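PDB 3RE3: 2-C-methyl-D-erythritol 2,4-cyclodiphosphate synthase from Francisella tularensis subsp. tularensis, which catalyses the conversion of 4-diphosphocytidyl-2-C-methyl-D-erythritol 2-phosphate to the cyclic diphosphate with loss of CMP, a step of non-mevalonate isoprenoid synthesis. Local coordinates for residues 103-108 with 138-143. Sequence-based numbering, arbitrary orientation.
Sequences TIIAQA and TTTERL. With POP (pyrophosphate 2-), chain E.
Gln-107, two residues past the end of strand 96-105, reaches into the turn that follows strand 133-138, where its amide meets Arg-142, an example of a side chain taking over where parallel strand pairing stops. Its CG lies anti to the backbone N (chi1 -161°) and the chain bends at the next bond, which brings OE1 to the turn as acceptor for Arg-142 N at 3.1 Å. That donor stands above the carbonyl plane rather than on a lone pair. The amide's other end, NE2, packs against Arg-142 CG at 3.4 Å and sits over the centre of one guanidinium face, the two planes being 52° apart. A water accepts from NE2 and also bonds Thr-139 OG1, tying the amide to the turn a second time.

Thr-139 OG1 accepts from Glu-141 N at 3.1 Å, closing an ST turn, while Thr-140 OG1 donates to Leu-143 O in the carbonyl plane. The methyl branch of Thr-140, CG2, meets Ile-105 CG2 at 3.8 Å, the side chains at about a right angle; Ile-146 touches both residues. Just before the turn, Thr-138 pairs with Ile-105 in a parallel beta bridge: Thr-138 N donates to Ile-104 O at 2.9 Å, and Ala-106 N to Thr-138 O at 3.1 Å.

The carboxylate of Glu-141 lies beside a bound pyrophosphate, OE2 being 2.6 Å from its O3, while OE1 accepts from Lys-16 N of the second subunit. This loop thus lies near a subunit interface, consistent with the active sites that trimeric synthases of the YgbB family form between subunits.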
loop_
_atom_site.group_PDB
_atom_site.type_symbol
_atom_site.label_atom_id
_atom_site.label_comp_id
_atom_site.label_asym_id
_atom_site.label_seq_id
_atom_site.Cartn_x
_atom_site.Cartn_y
_atom_site.Cartn_z
ATOM N N THR A 103 4.934 -4.286 -6.215
ATOM C CA THR A 103 5.347 -5.235 -5.195
ATOM C C THR A 103 4.438 -6.469 -5.216
ATOM O O THR A 103 3.258 -6.409 -4.888
ATOM C CB THR A 103 5.353 -4.593 -3.802
ATOM O OG1 THR A 103 6.106 -3.379 -3.846
ATOM C CG2 THR A 103 5.964 -5.538 -2.767
ATOM N N ILE A 104 5.010 -7.589 -5.620
ATOM C CA ILE A 104 4.329 -8.867 -5.544
ATOM C C ILE A 104 4.550 -9.497 -4.179
ATOM O O ILE A 104 5.687 -9.663 -3.747
ATOM C CB ILE A 104 4.863 -9.824 -6.606
ATOM C CG1 ILE A 104 4.696 -9.194 -7.989
ATOM C CG2 ILE A 104 4.165 -11.177 -6.507
ATOM C CD1 ILE A 104 5.376 -9.959 -9.081
ATOM N N ILE A 105 3.457 -9.828 -3.503
ATOM C CA ILE A 105 3.530 -10.471 -2.196
ATOM C C ILE A 105 3.128 -11.940 -2.274
ATOM O O ILE A 105 1.962 -12.258 -2.494
ATOM C CB ILE A 105 2.619 -9.740 -1.202
ATOM C CG1 ILE A 105 2.874 -8.232 -1.306
ATOM C CG2 ILE A 105 2.822 -10.289 0.213
ATOM C CD1 ILE A 105 2.107 -7.406 -0.333
ATOM N N ALA A 106 4.102 -12.830 -2.117
ATOM C CA ALA A 106 3.853 -14.268 -2.251
ATOM C C ALA A 106 4.796 -15.106 -1.408
ATOM O O ALA A 106 5.973 -14.787 -1.309
ATOM C CB ALA A 106 3.983 -14.670 -3.685
ATOM N N GLN A 107 4.297 -16.192 -0.817
ATOM C CA GLN A 107 5.199 -17.132 -0.158
ATOM C C GLN A 107 5.788 -18.033 -1.231
ATOM O O GLN A 107 6.889 -18.571 -1.089
ATOM C CB GLN A 107 4.486 -17.927 0.934
ATOM C CG GLN A 107 5.431 -18.563 1.931
ATOM C CD GLN A 107 6.231 -17.538 2.706
ATOM O OE1 GLN A 107 5.764 -16.430 2.969
ATOM N NE2 GLN A 107 7.445 -17.906 3.079
ATOM N N ALA A 108 5.038 -18.157 -2.323
ATOM C CA ALA A 108 5.460 -18.911 -3.496
ATOM C C ALA A 108 4.369 -18.783 -4.570
ATOM O O ALA A 108 3.272 -18.312 -4.271
ATOM C CB ALA A 108 5.721 -20.369 -3.133
ATOM N N THR A 138 8.251 -9.717 -2.413
ATOM C CA THR A 138 8.579 -10.008 -1.016
ATOM C C THR A 138 7.662 -11.108 -0.443
ATOM O O THR A 138 6.744 -11.581 -1.108
ATOM C CB THR A 138 8.531 -8.724 -0.131
ATOM O OG1 THR A 138 9.186 -8.951 1.130
ATOM C CG2 THR A 138 7.099 -8.255 0.099
ATOM N N THR A 139 7.906 -11.502 0.801
ATOM C CA THR A 139 7.105 -12.527 1.457
ATOM C C THR A 139 6.533 -11.978 2.741
ATOM O O THR A 139 6.923 -10.903 3.199
ATOM C CB THR A 139 7.892 -13.805 1.819
ATOM O OG1 THR A 139 8.777 -13.540 2.912
ATOM C CG2 THR A 139 8.655 -14.342 0.624
ATOM N N THR A 140 5.570 -12.703 3.290
ATOM C CA THR A 140 5.030 -12.380 4.594
ATOM C C THR A 140 5.759 -13.152 5.680
ATOM O O THR A 140 5.354 -13.143 6.832
ATOM C CB THR A 140 3.557 -12.675 4.648
ATOM O OG1 THR A 140 3.340 -13.997 4.144
ATOM C CG2 THR A 140 2.823 -11.678 3.768
ATOM N N GLU A 141 6.813 -13.858 5.299
ATOM C CA GLU A 141 7.579 -14.668 6.248
ATOM C C GLU A 141 6.709 -15.744 6.885
ATOM O O GLU A 141 6.738 -15.949 8.095
ATOM C CB GLU A 141 8.239 -13.789 7.314
ATOM C CG GLU A 141 9.295 -12.862 6.744
ATOM C CD GLU A 141 10.372 -12.465 7.748
ATOM O OE1 GLU A 141 10.098 -12.432 8.971
ATOM O OE2 GLU A 141 11.505 -12.178 7.301
ATOM N N ARG A 142 5.931 -16.413 6.036
ATOM C CA ARG A 142 5.022 -17.503 6.423
ATOM C C ARG A 142 3.900 -17.100 7.367
ATOM O O ARG A 142 3.436 -17.923 8.137
ATOM C CB ARG A 142 5.780 -18.708 7.014
ATOM C CG ARG A 142 7.079 -19.052 6.301
ATOM C CD ARG A 142 7.562 -20.440 6.626
ATOM N NE ARG A 142 7.645 -21.233 5.409
ATOM C CZ ARG A 142 8.733 -21.300 4.653
ATOM N NH1 ARG A 142 9.823 -20.629 5.009
ATOM N NH2 ARG A 142 8.735 -22.035 3.548
ATOM N N LEU A 143 3.451 -15.857 7.303
ATOM C CA LEU A 143 2.389 -15.392 8.184
ATOM C C LEU A 143 1.154 -14.993 7.374
ATOM O O LEU A 143 1.275 -14.538 6.238
ATOM C CB LEU A 143 2.874 -14.182 8.973
ATOM C CG LEU A 143 4.113 -14.327 9.847
ATOM C CD1 LEU A 143 4.607 -12.954 10.270
ATOM C CD2 LEU A 143 3.796 -15.167 11.077
HETATM P P1 POP E . 11.722 -9.438 5.237
HETATM O O1 POP E . 12.160 -8.795 3.940
HETATM O O2 POP E . 10.301 -9.932 5.084
HETATM O O3 POP E . 12.630 -10.605 5.542
HETATM O O POP E . 11.808 -8.356 6.436
HETATM P P2 POP E . 13.040 -8.247 7.484
HETATM O O4 POP E . 12.973 -6.889 8.139
HETATM O O5 POP E . 12.945 -9.328 8.538
HETATM O O6 POP E . 14.361 -8.358 6.758
HETATM O O HOH W 1 9.892 -16.356 3.606
#